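Local atomic coordinates of Alr3699 protein (Nostoc sp., PDB entry 4XSR), a protein that is a two-domain glycosyltransferase of the GT-B fold, with uridine-5'-diphosphate-glucose bound in the cleft between its two Rossmann-like domains. Residues H211-S216 / V286-T291; P217-H222 / A292-G297; N103-L108 / L122-H127. All blocks are in the same frame, centred on the assembly; numbering follows the deposited sequence.

Contacts 1 and 2 lie side by side in the C-terminal Rossmann-like domain, their centres about 6 Å apart, because 211-222 and 286-297 are two segments that run from the ends of neighbouring parallel strands into loops. G220 O meets T289 OG1 at 2.6 Å and so ties one contact to the other. Contact 3 belongs to the N-terminal domain; its centre is about 20 Å from that of contact 2 and about 24 Å from that of contact 1. P295 CB nevertheless packs against H127 O, 3.3 Å away, across the interdomain cleft. All three reach UPG: R214 and K219 hold the diphosphate, while E294, F296, G297 and H127 meet the glucose hydroxyls.

Contact 1. Residues H211-S216 / V286-T291; sequences HFSRLS and VAHTST. With UPG (uridine-5'-diphosphate-glucose), chain J.
T289 OG1 has two firm hydrogen-bond partners: H211 NE2 donates to it over 2.8 Å, and T289 OG1 in turn donates to G220 O. The H211 bond is fairly straight (159° at the hydrogen) and lies 3° from the imidazole plane. With CG anti to the backbone N (chi1 -160°), H211 swings its ring along the neighbouring loop until NE2 meets the threonine. This bond sets the ring's rotation, perhaps helped at ND1 by S213 N, which donates weakly over 3.5 Å. A287 O lies over one face, 3.5 Å from H211 CD2 and offset toward the rim. On that same side a water accepts from F212 N at 2.7 Å and donates to A287 O at 2.8 Å, bridging the two backbones. Beyond this point R214 NH1 reaches UPG O1B at 2.8 Å, through a bent bond. Next to the polar group F212 CD1 rests 3.9 Å from V286 CG1, the two side chains nearly perpendicular. The contact lies at the C-terminal ends of the adjacent parallel strands 207-211 and 285-287, with M280 of helix 276-281 packing on both F212 and V286, and V299 and A303 of helix 298-305 adding to the apolar packing.

Contact 2. Residues P217-H222 / A292-G297; sequences PWKGQH and APEPFG. With UPG (uridine-5'-diphosphate-glucose), chain J.
W218 holds CG between its backbone N and carbonyl carbon (chi1 78°), which lays the indole along A292-P295, while K219 and E294 each bend at chi2 (73° in E294), so that the two side chains cross at about a right angle and their charged ends meet. The salt bridge runs from K219 NZ to E294 OE2, 2.8 Å, with a weaker hydrogen bond to OE1. The same NZ donates to the diphosphate oxygens UPG O2B at 2.6 Å and UPG O2A at 3.1 Å, so one ammonium joins the carboxylate to both phosphates and probably offsets part of their charge. E294 OE1 also accepts from S290 OG and H288 NE2, second-shell groups that position the carboxylate, and OE2 accepts from UPG O3', at a modelled distance so short that its exact value is doubtful. The glucose is held further by backbone: F296 N donates to UPG O3' and G297 N to UPG O4', both over 3.0 Å. The indole and the carboxylate are turned only 26° apart, with W218 CZ3 3.5 Å from E294 OE1, and the aliphatic CE of K219 lies over one indole face near its rim. A292 O approaches the ring edge, 3.6 Å from W218 CE3, and P295 CD touches W218 CH2 at 4.2 Å. E294 and E302 are spaced as in the E-X7-E pattern of many GT-B enzymes, and E302 OE2 is also hydrogen-bonded to UPG. H134 meets the indole edge-to-face. The two loops follow strands 207-211 and 285-287 and lead into helices 221-228 and 298-305, whose N-cap positions are G220 and G297; helix 248-260 packs against P217, Q221 and H222.

Contact 3. Residues N103-L108 / L122-H127; sequences NTQKAL and LVYHLH. With UPG (uridine-5'-diphosphate-glucose), chain J.
L108 and Y124 meet almost perpendicularly inside a beta-alpha-beta unit, in which strand 99-102 leads through helix 105-118 to the parallel strand 122-126. The methyl CD2 of L108 stands over the middle of the phenol ring, 3.8 Å from its centroid and only 8° off the normal, a clear CH-pi contact. L126 CB lies farther off, over the rim of the opposite face. The other methyl, L108 CD1, crosses to L122 CD2 at 3.8 Å; a CG turned away from the backbone N (chi1 167°) directs this fork from the helix onto the strand. At the ring's far end, Q105 CG runs past Y124 OH at 3.8 Å, and L146 and A147 of helix 137-150 cover the same apolar layer. T104 caps the helix, its OG1 accepting weakly from A107 N and also bonded to Q14. Toward the cleft, the amide of N103 and the ring of H127 are turned 69° apart. H127 NE2 donates to N103 OD1 over 2.9 Å within the imidazole plane, but the N-H comes in from above the plane of the N103 carbonyl and not on a lone pair. N103 ND2 donates to D13, which steadies the amide. H125 CD2 sits over one face of the H127 ring, 3.2 Å above its plane. The other nitrogen, H127 ND1, makes a hydrogen bond with the glucose hydroxyl UPG O6' at 2.8 Å, at the edge of the ring.

Contact 1. Residues H211-S216 / V286-T291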
loop_
_atom_site.group_PDB
_atom_site.type_symbol
_atom_site.label_atom_id
_atom_site.label_comp_id
_atom_site.label_asym_id
_atom_site.label_seq_id
_atom_site.Cartn_x
_atom_site.Cartn_y
_atom_site.Cartn_z
ATOM N N HIS B 211 18.848 -19.857 -28.824
ATOM C CA HIS B 211 17.661 -19.383 -28.102
ATOM C C HIS B 211 18.186 -18.450 -27.015
ATOM O O HIS B 211 19.140 -18.804 -26.318
ATOM C CB HIS B 211 16.992 -20.589 -27.482
ATOM C CG HIS B 211 15.564 -20.392 -27.130
ATOM N ND1 HIS B 211 15.152 -19.545 -26.121
ATOM C CD2 HIS B 211 14.444 -20.976 -27.614
ATOM C CE1 HIS B 211 13.836 -19.604 -26.010
ATOM N NE2 HIS B 211 13.377 -20.453 -26.914
ATOM N N PHE B 212 17.623 -17.244 -26.902
ATOM C CA PHE B 212 18.163 -16.237 -26.021
ATOM C C PHE B 212 17.132 -15.698 -25.032
ATOM O O PHE B 212 17.293 -14.631 -24.455
ATOM C CB PHE B 212 18.815 -15.124 -26.825
ATOM C CG PHE B 212 19.991 -15.597 -27.680
ATOM C CD1 PHE B 212 19.780 -16.259 -28.897
ATOM C CD2 PHE B 212 21.292 -15.354 -27.287
ATOM C CE1 PHE B 212 20.845 -16.688 -29.671
ATOM C CE2 PHE B 212 22.358 -15.775 -28.065
ATOM C CZ PHE B 212 22.141 -16.448 -29.255
ATOM N N SER B 213 16.105 -16.472 -24.760
ATOM C CA SER B 213 15.107 -16.069 -23.786
ATOM C C SER B 213 15.499 -16.561 -22.379
ATOM O O SER B 213 16.144 -17.620 -22.216
ATOM C CB SER B 213 13.728 -16.651 -24.152
ATOM O OG SER B 213 13.262 -16.208 -25.428
ATOM N N ARG B 214 15.064 -15.816 -21.366
ATOM C CA ARG B 214 15.162 -16.301 -20.007
ATOM C C ARG B 214 14.441 -17.633 -19.914
ATOM O O ARG B 214 13.592 -17.954 -20.747
ATOM C CB ARG B 214 14.569 -15.296 -19.024
ATOM C CG ARG B 214 13.044 -15.255 -18.998
ATOM C CD ARG B 214 12.508 -13.967 -18.358
ATOM N NE ARG B 214 11.080 -14.074 -17.968
ATOM C CZ ARG B 214 10.192 -13.084 -18.067
ATOM N NH1 ARG B 214 10.539 -11.894 -18.537
ATOM N NH2 ARG B 214 8.943 -13.276 -17.692
ATOM N N LEU B 215 14.784 -18.410 -18.893
ATOM C CA LEU B 215 14.189 -19.723 -18.706
ATOM C C LEU B 215 12.890 -19.621 -17.911
ATOM O O LEU B 215 12.901 -19.526 -16.694
ATOM C CB LEU B 215 15.196 -20.646 -18.033
ATOM C CG LEU B 215 16.595 -20.649 -18.673
ATOM C CD1 LEU B 215 17.549 -21.511 -17.869
ATOM C CD2 LEU B 215 16.570 -21.127 -20.123
ATOM N N SER B 216 11.766 -19.566 -18.615
ATOM C CA SER B 216 10.456 -19.719 -17.978
ATOM C C SER B 216 9.666 -20.614 -18.874
ATOM O O SER B 216 9.913 -20.663 -20.066
ATOM C CB SER B 216 9.678 -18.405 -17.815
ATOM O OG SER B 216 10.486 -17.363 -17.292
ATOM N N VAL B 286 18.602 -17.932 -35.129
ATOM C CA VAL B 286 18.051 -17.581 -33.819
ATOM C C VAL B 286 16.573 -17.985 -33.709
ATOM O O VAL B 286 15.774 -17.688 -34.595
ATOM C CB VAL B 286 18.242 -16.102 -33.516
ATOM C CG1 VAL B 286 17.635 -15.753 -32.163
ATOM C CG2 VAL B 286 19.716 -15.744 -33.544
ATOM N N ALA B 287 16.227 -18.681 -32.631
ATOM C CA ALA B 287 14.861 -19.145 -32.405
ATOM C C ALA B 287 14.197 -18.475 -31.167
ATOM O O ALA B 287 14.761 -18.480 -30.060
ATOM C CB ALA B 287 14.818 -20.659 -32.243
ATOM N N HIS B 288 13.015 -17.896 -31.404
ATOM C CA HIS B 288 12.109 -17.388 -30.394
ATOM C C HIS B 288 10.904 -18.306 -30.486
ATOM O O HIS B 288 10.377 -18.515 -31.578
ATOM C CB HIS B 288 11.732 -15.940 -30.683
ATOM C CG HIS B 288 10.564 -15.454 -29.889
ATOM N ND1 HIS B 288 9.263 -15.615 -30.309
ATOM C CD2 HIS B 288 10.496 -14.844 -28.685
ATOM C CE1 HIS B 288 8.441 -15.125 -29.403
ATOM N NE2 HIS B 288 9.166 -14.635 -28.413
ATOM N N THR B 289 10.509 -18.886 -29.351
ATOM C CA THR B 289 9.542 -19.974 -29.306
ATOM C C THR B 289 8.514 -19.860 -28.171
ATOM O O THR B 289 7.932 -20.872 -27.770
ATOM C CB THR B 289 10.265 -21.334 -29.145
ATOM O OG1 THR B 289 10.926 -21.408 -27.862
ATOM C CG2 THR B 289 11.275 -21.518 -30.279
ATOM N N SER B 290 8.279 -18.648 -27.674
ATOM C CA SER B 290 7.355 -18.435 -26.555
ATOM C C SER B 290 5.992 -19.070 -26.828
ATOM O O SER B 290 5.444 -18.921 -27.902
ATOM C CB SER B 290 7.157 -16.940 -26.281
ATOM O OG SER B 290 8.388 -16.279 -26.059
ATOM N N THR B 291 5.472 -19.794 -25.846
ATOM C CA THR B 291 4.173 -20.439 -25.946
ATOM C C THR B 291 3.033 -19.540 -25.471
ATOM O O THR B 291 1.905 -19.989 -25.488
ATOM C CB THR B 291 4.108 -21.719 -25.116
ATOM O OG1 THR B 291 4.480 -21.421 -23.770
ATOM C CG2 THR B 291 5.046 -22.763 -25.692
HETATM N N1 UPG J . 19.660 -11.500 -22.714
HETATM C C2 UPG J . 20.931 -11.361 -22.139
HETATM N N3 UPG J . 21.551 -12.446 -21.695
HETATM C C4 UPG J . 21.008 -13.658 -21.790
HETATM C C5 UPG J . 19.752 -13.822 -22.385
HETATM C C6 UPG J . 19.085 -12.704 -22.831
HETATM O O2 UPG J . 21.496 -10.236 -22.017
HETATM O O4 UPG J . 21.644 -14.656 -21.349
HETATM C C1C UPG J . 18.937 -10.330 -23.200
HETATM C C2C UPG J . 18.577 -10.406 -24.679
HETATM O O2C UPG J . 19.688 -9.964 -25.487
HETATM C C3C UPG J . 17.348 -9.499 -24.685
HETATM C C4C UPG J . 16.689 -9.697 -23.304
HETATM O O4C UPG J . 17.689 -10.291 -22.500
HETATM O O3C UPG J . 17.787 -8.145 -24.816
HETATM C C5C UPG J . 15.456 -10.608 -23.261
HETATM O O5C UPG J . 14.435 -9.858 -23.917
HETATM P PA UPG J . 12.911 -10.300 -23.978
HETATM O O1A UPG J . 12.266 -9.421 -25.000
HETATM O O2A UPG J . 12.740 -11.777 -23.967
HETATM O O3A UPG J . 12.492 -9.620 -22.528
HETATM P PB UPG J . 11.405 -10.108 -21.416
HETATM O O1B UPG J . 12.258 -10.466 -20.255
HETATM O O2B UPG J . 10.456 -11.151 -21.862
HETATM O O3B UPG J . 10.785 -8.634 -21.141
HETATM C "C1'" UPG J . 9.530 -7.996 -21.446
HETATM C "C2'" UPG J . 8.623 -8.620 -22.483
HETATM C "C3'" UPG J . 9.285 -8.692 -23.883
HETATM C "C4'" UPG J . 9.726 -7.287 -24.310
HETATM C "C5'" UPG J . 10.481 -6.637 -23.163
HETATM C "C6'" UPG J . 10.908 -5.226 -23.427
HETATM O "O2'" UPG J . 8.086 -9.846 -21.985
HETATM O "O3'" UPG J . 8.323 -9.215 -24.818
HETATM O "O4'" UPG J . 10.608 -7.301 -25.443
HETATM O "O5'" UPG J . 9.739 -6.658 -21.949
HETATM O "O6'" UPG J . 9.819 -4.442 -23.868
HETATM O O HOH W 1 15.300 -16.590 -28.113
#

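Contact 2. Residues P217-H222 / A292-G297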
loop_
_atom_site.group_PDB
_atom_site.type_symbol
_atom_site.label_atom_id
_atom_site.label_comp_id
_atom_site.label_asym_id
_atom_site.label_seq_id
_atom_site.Cartn_x
_atom_site.Cartn_y
_atom_site.Cartn_z
ATOM N N PRO B 217 8.675 -21.282 -18.320
ATOM C CA PRO B 217 7.893 -22.148 -19.183
ATOM C C PRO B 217 7.313 -21.442 -20.408
ATOM O O PRO B 217 7.365 -21.981 -21.501
ATOM C CB PRO B 217 6.824 -22.679 -18.233
ATOM C CG PRO B 217 7.567 -22.762 -16.900
ATOM C CD PRO B 217 8.349 -21.477 -16.895
ATOM N N TRP B 218 6.843 -20.219 -20.264
ATOM C CA TRP B 218 6.187 -19.578 -21.392
ATOM C C TRP B 218 7.157 -19.092 -22.468
ATOM O O TRP B 218 6.716 -18.699 -23.533
ATOM C CB TRP B 218 5.249 -18.447 -20.938
ATOM C CG TRP B 218 5.907 -17.161 -20.566
ATOM C CD1 TRP B 218 6.360 -16.812 -19.334
ATOM C CD2 TRP B 218 6.149 -16.025 -21.415
ATOM N NE1 TRP B 218 6.899 -15.550 -19.364
ATOM C CE2 TRP B 218 6.772 -15.044 -20.630
ATOM C CE3 TRP B 218 5.903 -15.747 -22.756
ATOM C CZ2 TRP B 218 7.134 -13.812 -21.133
ATOM C CZ3 TRP B 218 6.292 -14.529 -23.256
ATOM C CH2 TRP B 218 6.903 -13.582 -22.455
ATOM N N LYS B 219 8.463 -19.102 -22.192
ATOM C CA LYS B 219 9.459 -18.748 -23.202
ATOM C C LYS B 219 9.774 -19.912 -24.146
ATOM O O LYS B 219 10.418 -19.714 -25.165
ATOM C CB LYS B 219 10.740 -18.252 -22.569
ATOM C CG LYS B 219 10.584 -16.893 -21.923
ATOM C CD LYS B 219 10.253 -15.823 -22.942
ATOM C CE LYS B 219 10.339 -14.443 -22.326
ATOM N NZ LYS B 219 10.200 -13.346 -23.305
ATOM N N GLY B 220 9.308 -21.097 -23.790
ATOM C CA GLY B 220 9.225 -22.204 -24.691
ATOM C C GLY B 220 10.494 -22.881 -25.138
ATOM O O GLY B 220 10.535 -23.384 -26.250
ATOM N N GLN B 221 11.509 -22.927 -24.280
ATOM C CA GLN B 221 12.730 -23.644 -24.593
ATOM C C GLN B 221 12.407 -25.106 -24.902
ATOM O O GLN B 221 13.041 -25.726 -25.770
ATOM C CB GLN B 221 13.755 -23.551 -23.460
ATOM C CG GLN B 221 14.529 -22.227 -23.391
ATOM C CD GLN B 221 13.766 -21.129 -22.670
ATOM O OE1 GLN B 221 12.620 -21.317 -22.268
ATOM N NE2 GLN B 221 14.408 -19.989 -22.477
ATOM N N HIS B 222 11.415 -25.654 -24.216
ATOM C CA HIS B 222 11.046 -27.069 -24.423
ATOM C C HIS B 222 10.507 -27.382 -25.832
ATOM O O HIS B 222 10.590 -28.520 -26.295
ATOM C CB HIS B 222 10.059 -27.558 -23.351
ATOM C CG HIS B 222 8.788 -26.779 -23.293
ATOM N ND1 HIS B 222 8.728 -25.473 -22.835
ATOM C CD2 HIS B 222 7.521 -27.125 -23.618
ATOM C CE1 HIS B 222 7.483 -25.044 -22.911
ATOM N NE2 HIS B 222 6.728 -26.028 -23.377
ATOM N N ALA B 292 3.320 -18.307 -25.034
ATOM C CA ALA B 292 2.266 -17.333 -24.742
ATOM C C ALA B 292 2.664 -16.100 -25.448
ATOM O O ALA B 292 3.854 -15.887 -25.660
ATOM C CB ALA B 292 2.145 -17.045 -23.250
ATOM N N PRO B 293 1.696 -15.250 -25.789
ATOM C CA PRO B 293 2.085 -14.166 -26.678
ATOM C C PRO B 293 3.206 -13.286 -26.174
ATOM O O PRO B 293 3.169 -12.808 -25.065
ATOM C CB PRO B 293 0.777 -13.356 -26.830
ATOM C CG PRO B 293 -0.298 -14.373 -26.685
ATOM C CD PRO B 293 0.234 -15.347 -25.646
ATOM N N GLU B 294 4.157 -12.997 -27.037
ATOM C CA GLU B 294 5.284 -12.154 -26.699
ATOM C C GLU B 294 4.921 -10.674 -26.847
ATOM O O GLU B 294 4.427 -10.237 -27.882
ATOM C CB GLU B 294 6.486 -12.495 -27.594
ATOM C CG GLU B 294 7.803 -11.809 -27.208
ATOM C CD GLU B 294 8.373 -12.429 -25.941
ATOM O OE1 GLU B 294 8.441 -13.689 -25.886
ATOM O OE2 GLU B 294 8.684 -11.670 -24.988
ATOM N N PRO B 295 5.149 -9.878 -25.830
ATOM C CA PRO B 295 4.805 -8.473 -25.954
ATOM C C PRO B 295 5.581 -7.723 -27.012
ATOM O O PRO B 295 4.986 -6.991 -27.743
ATOM C CB PRO B 295 5.100 -7.930 -24.569
ATOM C CG PRO B 295 4.826 -9.062 -23.695
ATOM C CD PRO B 295 5.271 -10.275 -24.428
ATOM N N PHE B 296 6.880 -7.922 -27.100
ATOM C CA PHE B 296 7.674 -7.313 -28.130
ATOM C C PHE B 296 8.645 -8.319 -28.686
ATOM O O PHE B 296 8.482 -8.761 -29.780
ATOM C CB PHE B 296 8.390 -6.113 -27.590
ATOM C CG PHE B 296 9.296 -5.457 -28.560
ATOM C CD1 PHE B 296 8.806 -4.670 -29.558
ATOM C CD2 PHE B 296 10.642 -5.604 -28.448
ATOM C CE1 PHE B 296 9.646 -4.049 -30.428
ATOM C CE2 PHE B 296 11.484 -4.992 -29.305
ATOM C CZ PHE B 296 10.989 -4.210 -30.300
ATOM N N GLY B 297 9.614 -8.720 -27.888
ATOM C CA GLY B 297 10.602 -9.698 -28.255
ATOM C C GLY B 297 11.913 -9.127 -28.726
ATOM O O GLY B 297 12.170 -9.061 -29.892
HETATM N N1 UPG J . 19.660 -11.500 -22.714
HETATM C C2 UPG J . 20.931 -11.361 -22.139
HETATM N N3 UPG J . 21.551 -12.446 -21.695
HETATM C C4 UPG J . 21.008 -13.658 -21.790
HETATM C C5 UPG J . 19.752 -13.822 -22.385
HETATM C C6 UPG J . 19.085 -12.704 -22.831
HETATM O O2 UPG J . 21.496 -10.236 -22.017
HETATM O O4 UPG J . 21.644 -14.656 -21.349
HETATM C C1C UPG J . 18.937 -10.330 -23.200
HETATM C C2C UPG J . 18.577 -10.406 -24.679
HETATM O O2C UPG J . 19.688 -9.964 -25.487
HETATM C C3C UPG J . 17.348 -9.499 -24.685
HETATM C C4C UPG J . 16.689 -9.697 -23.304
HETATM O O4C UPG J . 17.689 -10.291 -22.500
HETATM O O3C UPG J . 17.787 -8.145 -24.816
HETATM C C5C UPG J . 15.456 -10.608 -23.261
HETATM O O5C UPG J . 14.435 -9.858 -23.917
HETATM P PA UPG J . 12.911 -10.300 -23.978
HETATM O O1A UPG J . 12.266 -9.421 -25.000
HETATM O O2A UPG J . 12.740 -11.777 -23.967
HETATM O O3A UPG J . 12.492 -9.620 -22.528
HETATM P PB UPG J . 11.405 -10.108 -21.416
HETATM O O1B UPG J . 12.258 -10.466 -20.255
HETATM O O2B UPG J . 10.456 -11.151 -21.862
HETATM O O3B UPG J . 10.785 -8.634 -21.141
HETATM C "C1'" UPG J . 9.530 -7.996 -21.446
HETATM C "C2'" UPG J . 8.623 -8.620 -22.483
HETATM C "C3'" UPG J . 9.285 -8.692 -23.883
HETATM C "C4'" UPG J . 9.726 -7.287 -24.310
HETATM C "C5'" UPG J . 10.481 -6.637 -23.163
HETATM C "C6'" UPG J . 10.908 -5.226 -23.427
HETATM O "O2'" UPG J . 8.086 -9.846 -21.985
HETATM O "O3'" UPG J . 8.323 -9.215 -24.818
HETATM O "O4'" UPG J . 10.608 -7.301 -25.443
HETATM O "O5'" UPG J . 9.739 -6.658 -21.949
HETATM O "O6'" UPG J . 9.819 -4.442 -23.868
#

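Contact 3. Residues N103-L108 / L122-H127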
loop_
_atom_site.group_PDB
_atom_site.type_symbol
_atom_site.label_atom_id
_atom_site.label_comp_id
_atom_site.label_asym_id
_atom_site.label_seq_id
_atom_site.Cartn_x
_atom_site.Cartn_y
_atom_site.Cartn_z
ATOM N N ASN B 103 8.187 1.468 -14.788
ATOM C CA ASN B 103 8.574 0.518 -15.817
ATOM C C ASN B 103 8.097 -0.913 -15.628
ATOM O O ASN B 103 8.290 -1.736 -16.523
ATOM C CB ASN B 103 10.091 0.520 -15.928
ATOM C CG ASN B 103 10.567 0.133 -17.309
ATOM O OD1 ASN B 103 10.247 0.800 -18.281
ATOM N ND2 ASN B 103 11.335 -0.949 -17.403
ATOM N N THR B 104 7.513 -1.227 -14.470
ATOM C CA THR B 104 6.971 -2.547 -14.202
ATOM C C THR B 104 5.672 -2.400 -13.415
ATOM O O THR B 104 5.300 -1.299 -13.009
ATOM C CB THR B 104 7.953 -3.422 -13.381
ATOM O OG1 THR B 104 8.001 -2.952 -12.023
ATOM C CG2 THR B 104 9.386 -3.376 -13.965
ATOM N N GLN B 105 4.975 -3.508 -13.215
ATOM C CA GLN B 105 3.677 -3.462 -12.557
ATOM C C GLN B 105 3.750 -2.979 -11.093
ATOM O O GLN B 105 3.009 -2.073 -10.712
ATOM C CB GLN B 105 2.997 -4.840 -12.610
ATOM C CG GLN B 105 2.270 -5.091 -13.902
ATOM C CD GLN B 105 1.597 -6.430 -13.912
ATOM O OE1 GLN B 105 0.963 -6.821 -12.930
ATOM N NE2 GLN B 105 1.721 -7.154 -15.025
ATOM N N LYS B 106 4.628 -3.587 -10.289
ATOM C CA LYS B 106 4.774 -3.182 -8.888
ATOM C C LYS B 106 5.242 -1.755 -8.799
ATOM O O LYS B 106 4.849 -1.009 -7.861
ATOM C CB LYS B 106 5.706 -4.091 -8.094
ATOM C CG LYS B 106 5.137 -5.470 -7.874
ATOM C CD LYS B 106 5.958 -6.285 -6.881
ATOM C CE LYS B 106 5.750 -7.792 -7.110
ATOM N NZ LYS B 106 6.815 -8.646 -6.498
ATOM N N ALA B 107 6.037 -1.344 -9.784
ATOM C CA ALA B 107 6.488 0.035 -9.806
ATOM C C ALA B 107 5.342 0.965 -10.125
ATOM O O ALA B 107 5.406 2.161 -9.831
ATOM C CB ALA B 107 7.618 0.226 -10.797
ATOM N N LEU B 108 4.295 0.446 -10.752
ATOM C CA LEU B 108 3.149 1.294 -11.046
ATOM C C LEU B 108 2.338 1.465 -9.751
ATOM O O LEU B 108 1.809 2.519 -9.501
ATOM C CB LEU B 108 2.286 0.715 -12.182
ATOM C CG LEU B 108 0.880 1.322 -12.413
ATOM C CD1 LEU B 108 0.927 2.749 -12.912
ATOM C CD2 LEU B 108 0.097 0.494 -13.397
ATOM N N LEU B 122 2.801 10.940 -13.575
ATOM C CA LEU B 122 3.251 9.579 -13.680
ATOM C C LEU B 122 3.130 9.118 -15.124
ATOM O O LEU B 122 2.087 9.350 -15.772
ATOM C CB LEU B 122 2.344 8.703 -12.862
ATOM C CG LEU B 122 2.612 7.216 -12.977
ATOM C CD1 LEU B 122 3.890 6.830 -12.259
ATOM C CD2 LEU B 122 1.449 6.483 -12.355
ATOM N N VAL B 123 4.180 8.432 -15.589
ATOM C CA VAL B 123 4.162 7.674 -16.839
ATOM C C VAL B 123 4.300 6.202 -16.548
ATOM O O VAL B 123 5.086 5.803 -15.721
ATOM C CB VAL B 123 5.306 8.120 -17.780
ATOM C CG1 VAL B 123 5.402 7.201 -18.979
ATOM C CG2 VAL B 123 5.100 9.563 -18.254
ATOM N N TYR B 124 3.539 5.391 -17.255
ATOM C CA TYR B 124 3.637 3.953 -17.158
ATOM C C TYR B 124 4.164 3.395 -18.499
ATOM O O TYR B 124 3.550 3.600 -19.543
ATOM C CB TYR B 124 2.245 3.374 -16.899
ATOM C CG TYR B 124 2.150 1.849 -16.782
ATOM C CD1 TYR B 124 3.147 1.082 -16.164
ATOM C CD2 TYR B 124 1.027 1.195 -17.220
ATOM C CE1 TYR B 124 3.015 -0.314 -16.047
ATOM C CE2 TYR B 124 0.894 -0.182 -17.113
ATOM C CZ TYR B 124 1.875 -0.923 -16.527
ATOM O OH TYR B 124 1.664 -2.263 -16.406
ATOM N N HIS B 125 5.289 2.678 -18.457
ATOM C CA HIS B 125 5.856 2.060 -19.637
ATOM C C HIS B 125 5.516 0.608 -19.523
ATOM O O HIS B 125 5.963 -0.073 -18.606
ATOM C CB HIS B 125 7.349 2.267 -19.729
ATOM C CG HIS B 125 7.906 2.010 -21.102
ATOM N ND1 HIS B 125 8.724 2.914 -21.758
ATOM C CD2 HIS B 125 7.729 0.967 -21.952
ATOM C CE1 HIS B 125 9.030 2.429 -22.949
ATOM N NE2 HIS B 125 8.445 1.249 -23.090
ATOM N N LEU B 126 4.709 0.148 -20.477
ATOM C CA LEU B 126 4.045 -1.108 -20.405
ATOM C C LEU B 126 4.807 -2.081 -21.300
ATOM O O LEU B 126 4.813 -1.936 -22.531
ATOM C CB LEU B 126 2.629 -0.901 -20.870
ATOM C CG LEU B 126 1.767 -2.122 -21.010
ATOM C CD1 LEU B 126 1.662 -2.909 -19.722
ATOM C CD2 LEU B 126 0.388 -1.694 -21.494
ATOM N N HIS B 127 5.498 -3.024 -20.658
ATOM C CA HIS B 127 6.312 -4.033 -21.332
ATOM C C HIS B 127 5.607 -5.359 -21.335
ATOM O O HIS B 127 6.123 -6.320 -21.858
ATOM C CB HIS B 127 7.671 -4.202 -20.620
ATOM C CG HIS B 127 8.539 -2.986 -20.675
ATOM N ND1 HIS B 127 9.283 -2.651 -21.789
ATOM C CD2 HIS B 127 8.802 -2.035 -19.752
ATOM C CE1 HIS B 127 9.961 -1.540 -21.554
ATOM N NE2 HIS B 127 9.677 -1.142 -20.325
HETATM N N1 UPG J . 19.660 -11.500 -22.714
HETATM C C2 UPG J . 20.931 -11.361 -22.139
HETATM N N3 UPG J . 21.551 -12.446 -21.695
HETATM C C4 UPG J . 21.008 -13.658 -21.790
HETATM C C5 UPG J . 19.752 -13.822 -22.385
HETATM C C6 UPG J . 19.085 -12.704 -22.831
HETATM O O2 UPG J . 21.496 -10.236 -22.017
HETATM O O4 UPG J . 21.644 -14.656 -21.349
HETATM C C1C UPG J . 18.937 -10.330 -23.200
HETATM C C2C UPG J . 18.577 -10.406 -24.679
HETATM O O2C UPG J . 19.688 -9.964 -25.487
HETATM C C3C UPG J . 17.348 -9.499 -24.685
HETATM C C4C UPG J . 16.689 -9.697 -23.304
HETATM O O4C UPG J . 17.689 -10.291 -22.500
HETATM O O3C UPG J . 17.787 -8.145 -24.816
HETATM C C5C UPG J . 15.456 -10.608 -23.261
HETATM O O5C UPG J . 14.435 -9.858 -23.917
HETATM P PA UPG J . 12.911 -10.300 -23.978
HETATM O O1A UPG J . 12.266 -9.421 -25.000
HETATM O O2A UPG J . 12.740 -11.777 -23.967
HETATM O O3A UPG J . 12.492 -9.620 -22.528
HETATM P PB UPG J . 11.405 -10.108 -21.416
HETATM O O1B UPG J . 12.258 -10.466 -20.255
HETATM O O2B UPG J . 10.456 -11.151 -21.862
HETATM O O3B UPG J . 10.785 -8.634 -21.141
HETATM C "C1'" UPG J . 9.530 -7.996 -21.446
HETATM C "C2'" UPG J . 8.623 -8.620 -22.483
HETATM C "C3'" UPG J . 9.285 -8.692 -23.883
HETATM C "C4'" UPG J . 9.726 -7.287 -24.310
HETATM C "C5'" UPG J . 10.481 -6.637 -23.163
HETATM C "C6'" UPG J . 10.908 -5.226 -23.427
HETATM O "O2'" UPG J . 8.086 -9.846 -21.985
HETATM O "O3'" UPG J . 8.323 -9.215 -24.818
HETATM O "O4'" UPG J . 10.608 -7.301 -25.443
HETATM O "O5'" UPG J . 9.739 -6.658 -21.949
HETATM O "O6'" UPG J . 9.819 -4.442 -23.868
#